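Protein translation factor SUI1 homolog (Pyrococcus horikoshii, PDB 5ZCY) probably acts in translation initiation as the archaeal counterpart of eukaryotic initiation factor 1, and probably binds mRNA. Local coordinates at residues A[25-30]-A[37-42]; A[48-53]-A[70-75]. All blocks are in the same frame, centred on the assembly; numbering follows the deposited sequence.

Contact 1. Residues A[25-30]-A[37-42]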
ATOM      1  N   LYS A  25       4.453   4.549  -3.708  1.00 11.94           N
ATOM      2  CA  LYS A  25       5.203   3.465  -4.210  1.00 11.88           C
ATOM      3  C   LYS A  25       4.718   2.177  -3.588  1.00 11.89           C
ATOM      4  O   LYS A  25       4.565   2.118  -2.391  1.00 12.78           O
ATOM      5  CB  LYS A  25       6.669   3.610  -3.884  1.00 14.70           C
ATOM      6  CG  LYS A  25       7.355   4.870  -4.320  1.00 18.62           C
ATOM      7  CD  LYS A  25       7.257   4.963  -5.777  1.00 23.79           C
ATOM      8  CE  LYS A  25       8.270   5.988  -6.330  1.00 29.21           C
ATOM      9  NZ  LYS A  25       7.910   6.396  -7.709  1.00 32.84           N
ATOM     10  N   VAL A  26       4.587   1.155  -4.401  1.00  9.95           N
ATOM     11  CA  VAL A  26       4.147  -0.150  -3.945  1.00 10.49           C
ATOM     12  C   VAL A  26       5.206  -1.137  -4.419  1.00 11.78           C
ATOM     13  O   VAL A  26       5.445  -1.237  -5.641  1.00 13.06           O
ATOM     14  CB  VAL A  26       2.787  -0.564  -4.425  1.00 10.71           C
ATOM     15  CG1 VAL A  26       2.379  -1.944  -3.871  1.00 11.13           C
ATOM     16  CG2 VAL A  26       1.733   0.480  -4.125  1.00 11.71           C
ATOM     17  N   TYR A  27       5.764  -1.909  -3.510  1.00 10.69           N
ATOM     18  CA  TYR A  27       6.859  -2.823  -3.912  1.00 10.29           C
ATOM     19  C   TYR A  27       6.858  -4.020  -2.997  1.00 12.21           C
ATOM     20  O   TYR A  27       6.171  -4.003  -2.023  1.00 11.37           O
ATOM     21  CB  TYR A  27       8.170  -2.111  -3.876  1.00 11.47           C
ATOM     22  CG  TYR A  27       8.622  -1.457  -2.604  1.00 13.10           C
ATOM     23  CD1 TYR A  27       8.275  -0.170  -2.310  1.00 15.51           C
ATOM     24  CD2 TYR A  27       9.422  -2.124  -1.650  1.00 15.17           C
ATOM     25  CE1 TYR A  27       8.687   0.492  -1.134  1.00 17.27           C
ATOM     26  CE2 TYR A  27       9.779  -1.503  -0.488  1.00 15.78           C
ATOM     27  CZ  TYR A  27       9.463  -0.186  -0.228  1.00 18.29           C
ATOM     28  OH  TYR A  27       9.808   0.531   0.885  1.00 23.22           O
ATOM     29  N   ILE A  28       7.681  -5.013  -3.265  1.00 11.50           N
ATOM     30  CA  ILE A  28       7.682  -6.251  -2.484  1.00 11.52           C
ATOM     31  C   ILE A  28       8.923  -6.334  -1.707  1.00 11.89           C
ATOM     32  O   ILE A  28      10.029  -5.942  -2.167  1.00 12.45           O
ATOM     33  CB  ILE A  28       7.677  -7.468  -3.419  1.00 14.49           C
ATOM     34  CG1 ILE A  28       6.481  -7.491  -4.272  1.00 16.00           C
ATOM     35  CG2 ILE A  28       7.955  -8.758  -2.625  1.00 16.27           C
ATOM     36  CD1 ILE A  28       5.246  -7.557  -3.458  1.00 14.78           C
ATOM     37  N   GLU A  29       8.820  -6.791  -0.463  1.00 11.36           N
ATOM     38  CA  GLU A  29       9.972  -7.155   0.417  1.00 11.87           C
ATOM     39  C   GLU A  29       9.808  -8.628   0.777  1.00 14.96           C
ATOM     40  O   GLU A  29       8.747  -9.246   0.701  1.00 12.93           O
ATOM     41  CB  GLU A  29      10.053  -6.320   1.682  1.00 14.47           C
ATOM     42  CG  GLU A  29      10.587  -4.897   1.461  1.00 14.97           C
ATOM     43  CD  GLU A  29      10.738  -4.031   2.687  1.00 17.22           C
ATOM     44  OE1 GLU A  29      10.222  -4.376   3.763  1.00 19.34           O
ATOM     45  OE2 GLU A  29      11.353  -2.877   2.550  1.00 21.14           O
ATOM     46  N   ARG A  30      10.953  -9.194   1.170  1.00 16.87           N
ATOM     47  CA  ARG A  30      10.986 -10.634   1.556  1.00 15.52           C
ATOM     48  C   ARG A  30      10.457 -10.799   2.901  1.00 14.22           C
ATOM     49  O   ARG A  30      10.574  -9.959   3.790  1.00 14.92           O
ATOM     50  CB  ARG A  30      12.422 -11.155   1.685  1.00 17.33           C
ATOM     51  CG  ARG A  30      13.291 -10.888   0.576  1.00 19.34           C
ATOM     52  CD  ARG A  30      12.732 -11.232  -0.705  1.00 18.77           C
ATOM     53  NE  ARG A  30      12.184 -12.545  -0.734  1.00 20.21           N
ATOM     54  CZ  ARG A  30      11.603 -13.104  -1.821  1.00 25.22           C
ATOM     55  NH1 ARG A  30      11.491 -12.414  -2.904  1.00 23.71           N
ATOM     56  NH2 ARG A  30      11.084 -14.337  -1.809  1.00 25.63           N
ATOM     57  N   LYS A  37       5.964  -9.844   1.198  1.00 10.14           N
ATOM     58  CA  LYS A  37       5.109  -8.792   1.737  1.00  9.67           C
ATOM     59  C   LYS A  37       5.073  -7.636   0.752  1.00  8.96           C
ATOM     60  O   LYS A  37       6.055  -7.340   0.077  1.00  9.63           O
ATOM     61  CB  LYS A  37       5.455  -8.339   3.088  1.00 12.32           C
ATOM     62  CG  LYS A  37       6.824  -7.881   3.268  1.00 14.83           C
ATOM     63  CD  LYS A  37       7.111  -7.644   4.783  1.00 17.80           C
ATOM     64  CE  LYS A  37       8.419  -6.981   5.048  1.00 21.03           C
ATOM     65  NZ  LYS A  37       8.576  -6.874   6.564  1.00 21.43           N
ATOM     66  N   THR A  38       3.938  -6.956   0.711  1.00  8.58           N
ATOM     67  CA  THR A  38       3.725  -5.774  -0.117  1.00  7.70           C
ATOM     68  C   THR A  38       3.880  -4.527   0.752  1.00  9.17           C
ATOM     69  O   THR A  38       3.215  -4.465   1.819  1.00 10.64           O
ATOM     70  CB  THR A  38       2.376  -5.773  -0.740  1.00  8.47           C
ATOM     71  OG1 THR A  38       2.185  -6.914  -1.544  1.00 10.23           O
ATOM     72  CG2 THR A  38       2.053  -4.550  -1.608  1.00 10.69           C
ATOM     73  N   ILE A  39       4.726  -3.590   0.339  1.00  8.98           N
ATOM     74  CA  ILE A  39       4.959  -2.370   1.049  1.00  8.66           C
ATOM     75  C   ILE A  39       4.332  -1.262   0.256  1.00  9.47           C
ATOM     76  O   ILE A  39       4.467  -1.162  -0.959  1.00  9.89           O
ATOM     77  CB  ILE A  39       6.475  -2.053   1.184  1.00  9.48           C
ATOM     78  CG1 ILE A  39       7.264  -3.264   1.692  1.00 10.08           C
ATOM     79  CG2 ILE A  39       6.720  -0.773   1.945  1.00 10.48           C
ATOM     80  CD1 ILE A  39       6.789  -3.743   3.026  1.00 12.39           C
ATOM     81  N   ILE A  40       3.559  -0.424   0.999  1.00  8.83           N
ATOM     82  CA  ILE A  40       2.995   0.851   0.376  1.00  9.49           C
ATOM     83  C   ILE A  40       3.650   2.026   1.146  1.00  9.86           C
ATOM     84  O   ILE A  40       3.456   2.160   2.388  1.00 10.59           O
ATOM     85  CB  ILE A  40       1.459   0.909   0.530  1.00  9.86           C
ATOM     86  CG1 ILE A  40       0.834  -0.316  -0.097  1.00 11.31           C
ATOM     87  CG2 ILE A  40       0.950   2.178  -0.085  1.00 10.83           C
ATOM     88  CD1 ILE A  40      -0.551  -0.574   0.482  1.00 17.82           C
ATOM     89  N   GLU A  41       4.391   2.788   0.389  1.00 10.63           N
ATOM     90  CA  GLU A  41       5.143   3.936   0.958  1.00 12.89           C
ATOM     91  C   GLU A  41       4.753   5.161   0.226  1.00 13.55           C
ATOM     92  O   GLU A  41       4.341   5.180  -0.912  1.00 17.71           O
ATOM     93  CB  GLU A  41       6.676   3.678   0.753  1.00 17.12           C
ATOM     94  CG  GLU A  41       7.758   4.415   1.453  1.00 28.29           C
ATOM     95  CD  GLU A  41       9.045   3.671   0.992  1.00 26.37           C
ATOM     96  OE1 GLU A  41       9.485   2.823   1.701  1.00 33.74           O
ATOM     97  OE2 GLU A  41       9.480   3.855  -0.195  1.00 40.41           O
ATOM     98  N   GLY A  42       4.647   6.284   0.920  1.00 13.29           N
ATOM     99  CA  GLY A  42       4.332   7.556   0.279  1.00 12.28           C
ATOM    100  C   GLY A  42       2.995   8.177   0.549  1.00 14.36           C
ATOM    101  O   GLY A  42       2.708   9.349   0.173  1.00 16.90           O
TER
HETATM  102  O   HOH W   1      11.139  -5.841   5.803  1.00 32.69           O
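Y27 and I39 face each other at the middle of an antiparallel beta hairpin, strand 24-30 with strand 36-41, the first two strands of the SUI1-family alpha/beta fold. Three hydrogen-bonded pairs, K25 with E41, Y27 with I39 and E29 with K37, are zipped by paired backbone bonds; the straightest, I39 N to Y27 O (2.8 Å), is almost linear at 178°. The side chains of these pairs share one face of the sheet. There the Y27 ring lies across I39: with CG set between the backbone N and the carbonyl carbon (chi1 57°), the ring swings over the neighbouring strand. I39 CB sits over one ring face in a CH-pi contact, 3.9 Å from the centroid, while I39 CG2 reaches the ring at CZ. The phenol then donates a very short hydrogen bond from Y27 OH to E41 OE1 (2.5 Å), a diagonal reach to the next pair, the ring and carboxylate planes turned 57° apart. R71 of the adjacent strand adds a weak bond to the same hydroxyl and a salt bridge to E29 OE2.

Farther along the same face, the E29 carboxylate packs against I39 CG1 and CD1. K37 runs its extended chain past E29, so that K37 CE comes 3.4 Å from E29 OE1. Its ammonium stops short of a salt bridge there and instead pairs with E73; a water accepts weakly from K37 NZ and donates to E29 OE1.

The opposite face, with V26, I28, T38 and I40, is mostly apolar and meets helix 82-88 through V26 and I40. T38 OG1 is tied to G76 and H78, while its methyl, CG2, presses tightly on V26 CG1 at 3.5 Å.

Contact 2. Residues A[48-53]-A[70-75]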
ATOM      1  N   PHE A  48      -3.144  11.392   6.814  1.00 13.18           N
ATOM      2  CA  PHE A  48      -4.015  10.196   6.822  1.00 12.83           C
ATOM      3  C   PHE A  48      -3.557   9.203   7.827  1.00 11.95           C
ATOM      4  O   PHE A  48      -2.452   9.191   8.241  1.00 13.03           O
ATOM      5  CB  PHE A  48      -4.003   9.550   5.405  1.00 12.14           C
ATOM      6  CG  PHE A  48      -4.272  10.582   4.273  1.00 14.27           C
ATOM      7  CD1 PHE A  48      -5.433  11.269   4.272  1.00 15.50           C
ATOM      8  CD2 PHE A  48      -3.401  10.788   3.315  1.00 15.06           C
ATOM      9  CE1 PHE A  48      -5.690  12.237   3.312  1.00 16.24           C
ATOM     10  CE2 PHE A  48      -3.672  11.753   2.301  1.00 16.38           C
ATOM     11  CZ  PHE A  48      -4.795  12.409   2.343  1.00 15.19           C
ATOM     12  N   ASP A  49      -4.524   8.427   8.298  1.00 11.46           N
ATOM     13  CA  ASP A  49      -4.278   7.413   9.362  1.00 10.61           C
ATOM     14  C   ASP A  49      -3.872   6.110   8.659  1.00  9.97           C
ATOM     15  O   ASP A  49      -4.780   5.340   8.144  1.00 10.60           O
ATOM     16  CB  ASP A  49      -5.562   7.196  10.141  1.00 12.11           C
ATOM     17  CG  ASP A  49      -5.446   6.211  11.211  1.00 12.82           C
ATOM     18  OD1 ASP A  49      -4.419   5.526  11.358  1.00 13.26           O
ATOM     19  OD2 ASP A  49      -6.415   6.092  11.975  1.00 14.20           O
ATOM     20  N   LEU A  50      -2.563   5.832   8.613  1.00 10.13           N
ATOM     21  CA  LEU A  50      -2.147   4.631   7.931  1.00 11.66           C
ATOM     22  C   LEU A  50      -2.649   3.369   8.586  1.00 11.07           C
ATOM     23  O   LEU A  50      -2.784   2.361   7.881  1.00 11.41           O
ATOM     24  CB  LEU A  50      -0.640   4.524   7.838  1.00 12.74           C
ATOM     25  CG  LEU A  50       0.036   5.668   7.141  1.00 14.12           C
ATOM     26  CD1 LEU A  50       1.512   5.316   6.983  1.00 15.55           C
ATOM     27  CD2 LEU A  50      -0.615   6.042   5.832  1.00 17.74           C
ATOM     28  N   GLU A  51      -2.864   3.364   9.919  1.00 11.89           N
ATOM     29  CA  GLU A  51      -3.434   2.173  10.585  1.00 12.84           C
ATOM     30  C   GLU A  51      -4.777   1.844  10.043  1.00 12.17           C
ATOM     31  O   GLU A  51      -5.146   0.696   9.808  1.00 12.36           O
ATOM     32  CB  GLU A  51      -3.529   2.369  12.116  1.00 14.07           C
ATOM     33  CG  GLU A  51      -2.218   2.451  12.843  1.00 17.56           C
ATOM     34  CD  GLU A  51      -2.345   2.712  14.384  1.00 20.15           C
ATOM     35  OE1 GLU A  51      -3.271   3.378  14.829  1.00 24.81           O
ATOM     36  OE2 GLU A  51      -1.514   2.220  15.147  1.00 28.41           O
ATOM     37  N   GLU A  52      -5.583   2.891   9.834  1.00 12.22           N
ATOM     38  CA  GLU A  52      -6.881   2.685   9.321  1.00 10.99           C
ATOM     39  C   GLU A  52      -6.944   2.150   7.885  1.00 10.38           C
ATOM     40  O   GLU A  52      -7.736   1.295   7.540  1.00 11.99           O
ATOM     41  CB  GLU A  52      -7.707   4.042   9.498  1.00 13.50           C
ATOM     42  CG  GLU A  52      -9.028   4.051   8.999  1.00 15.70           C
ATOM     43  CD  GLU A  52      -9.821   5.410   9.116  1.00 14.86           C
ATOM     44  OE1 GLU A  52      -9.243   6.573   9.139  1.00 16.35           O
ATOM     45  OE2 GLU A  52     -11.011   5.129   8.938  1.00 18.38           O
ATOM     46  N   ILE A  53      -6.089   2.768   7.095  1.00  9.63           N
ATOM     47  CA  ILE A  53      -5.958   2.312   5.683  1.00 10.12           C
ATOM     48  C   ILE A  53      -5.446   0.890   5.656  1.00  9.64           C
ATOM     49  O   ILE A  53      -6.031   0.100   4.887  1.00 10.40           O
ATOM     50  CB  ILE A  53      -5.024   3.271   4.874  1.00 10.22           C
ATOM     51  CG1 ILE A  53      -5.693   4.661   4.834  1.00 10.07           C
ATOM     52  CG2 ILE A  53      -4.766   2.702   3.480  1.00 10.07           C
ATOM     53  CD1 ILE A  53      -4.826   5.760   4.327  1.00 11.58           C
ATOM     54  N   GLY A  70       5.815   4.778   8.922  1.00 21.75           N
ATOM     55  CA  GLY A  70       5.373   5.520   7.785  1.00 19.17           C
ATOM     56  C   GLY A  70       5.005   4.735   6.522  1.00 15.01           C
ATOM     57  O   GLY A  70       4.755   5.275   5.448  1.00 17.75           O
ATOM     58  N   ARG A  71       4.898   3.426   6.731  1.00 14.12           N
ATOM     59  CA  ARG A  71       4.613   2.524   5.624  1.00 13.96           C
ATOM     60  C   ARG A  71       3.518   1.548   6.007  1.00 12.28           C
ATOM     61  O   ARG A  71       3.305   1.295   7.164  1.00 14.22           O
ATOM     62  CB  ARG A  71       5.806   1.657   5.274  1.00 14.89           C
ATOM     63  CG  ARG A  71       7.149   2.365   5.151  1.00 18.67           C
ATOM     64  CD  ARG A  71       8.209   1.446   4.558  1.00 18.31           C
ATOM     65  NE  ARG A  71       8.345   0.122   5.166  1.00 19.30           N
ATOM     66  CZ  ARG A  71       9.179  -0.853   4.714  1.00 17.46           C
ATOM     67  NH1 ARG A  71       9.929  -0.624   3.641  1.00 20.78           N
ATOM     68  NH2 ARG A  71       9.221  -2.024   5.306  1.00 19.14           N
ATOM     69  N   ILE A  72       2.769   1.028   5.023  1.00  9.74           N
ATOM     70  CA  ILE A  72       1.866  -0.072   5.256  1.00  9.96           C
ATOM     71  C   ILE A  72       2.532  -1.324   4.689  1.00  9.87           C
ATOM     72  O   ILE A  72       3.082  -1.300   3.596  1.00 10.65           O
ATOM     73  CB  ILE A  72       0.543   0.160   4.552  1.00 10.25           C
ATOM     74  CG1 ILE A  72      -0.157   1.439   5.174  1.00 10.46           C
ATOM     75  CG2 ILE A  72      -0.377  -1.060   4.577  1.00  9.37           C
ATOM     76  CD1 ILE A  72      -1.381   1.909   4.473  1.00 11.87           C
ATOM     77  N   GLU A  73       2.476  -2.394   5.475  1.00  9.57           N
ATOM     78  CA  GLU A  73       2.981  -3.716   5.088  1.00  9.78           C
ATOM     79  C   GLU A  73       1.875  -4.688   5.055  1.00 10.86           C
ATOM     80  O   GLU A  73       1.098  -4.804   6.031  1.00 13.43           O
ATOM     81  CB  GLU A  73       4.105  -4.193   6.034  1.00 12.03           C
ATOM     82  CG  GLU A  73       5.173  -3.211   6.296  1.00 13.61           C
ATOM     83  CD  GLU A  73       6.411  -3.838   7.005  1.00 17.18           C
ATOM     84  OE1 GLU A  73       6.415  -5.054   7.226  1.00 20.84           O
ATOM     85  OE2 GLU A  73       7.315  -3.012   7.346  1.00 24.89           O
ATOM     86  N   LEU A  74       1.706  -5.405   3.970  1.00  9.76           N
ATOM     87  CA  LEU A  74       0.673  -6.423   3.788  1.00  9.50           C
ATOM     88  C   LEU A  74       1.285  -7.779   3.554  1.00 10.93           C
ATOM     89  O   LEU A  74       2.270  -7.898   2.791  1.00 10.34           O
ATOM     90  CB  LEU A  74      -0.262  -6.144   2.612  1.00  9.72           C
ATOM     91  CG  LEU A  74      -0.946  -4.783   2.661  1.00 11.39           C
ATOM     92  CD1 LEU A  74      -1.702  -4.514   1.403  1.00 13.53           C
ATOM     93  CD2 LEU A  74      -1.897  -4.696   3.842  1.00 13.68           C
ATOM     94  N   GLN A  75       0.744  -8.824   4.157  1.00 10.10           N
ATOM     95  CA  GLN A  75       1.188 -10.196   3.888  1.00 11.12           C
ATOM     96  C   GLN A  75       0.808 -10.609   2.464  1.00 10.64           C
ATOM     97  O   GLN A  75      -0.360 -10.448   2.095  1.00 12.23           O
ATOM     98  CB  GLN A  75       0.409 -11.120   4.834  1.00 13.02           C
ATOM     99  CG  GLN A  75       0.456 -12.590   4.564  1.00 18.38           C
ATOM    100  CD  GLN A  75      -0.489 -13.400   5.394  1.00 18.85           C
ATOM    101  OE1 GLN A  75      -1.617 -13.020   5.832  1.00 18.57           O
ATOM    102  NE2 GLN A  75      -0.076 -14.624   5.586  1.00 23.09           N
TER
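This is an apolar helix-on-sheet contact: the first turn of helix 50-61 rests against the start of strand 71-75, with L50 and I53 meeting I72 and the backbone of G70. No hydrogen bond crosses it. I72 points toward the helix, and its CG1 branch, anti to the carbonyl carbon (chi1 -64°) and extended at chi2, carries CD1 to the helix surface. There I72 CD1 packs 3.6 Å from I53 CG2, the two side chains crossing at about a right angle, and also lies 3.7 Å from the backbone oxygen L50 O. L50 comes in beside it: L50 CB lies 4.1 Å from I72 CG1, and the CD1 methyl of L50 settles on the peptide carbonyl of G70, 3.6 Å from G70 C. With I72 cut back to an alanine, the CD1 methyl that meets I53 would be gone, which is likely to leave a gap between I53 and the strand.

D49 stands at the N-cap of the helix; its OD1 accepts a weak bond from E52 N (3.3 Å). On the other face of the strand, R71 NH2 meets E73 OE2 in a salt bridge at 3.0 Å, arriving from above the carboxylate plane, while R71 NH1 pairs with E29. Strand 71-75 runs between strands 36-41 and 65-68, and the helix packs along this strand, I72 also reaching A54 and L74 reaching K58 and L61, while L50 touches A67.

Overall arrangement
Contacts 1 and 2 meet through the sheet, where strands 36-41 and 71-75 are neighbours joined by probable backbone hydrogen bonds from I40 N to I72 O and from L74 N to T38 O. Contact 1 is strand on strand, held by a ladder of backbone bonds; contact 2 is helix on strand, smaller, with apolar side chains and no hydrogen bond crossing it. Both are partly buried, each with a buried apolar side: V26 and I40 lie under helix 82-88, I72 under helix 50-61. The polar face belongs to both, since R71 and E73 of contact 2 pair with E29 and K37 of contact 1, forming a charged network across three strands.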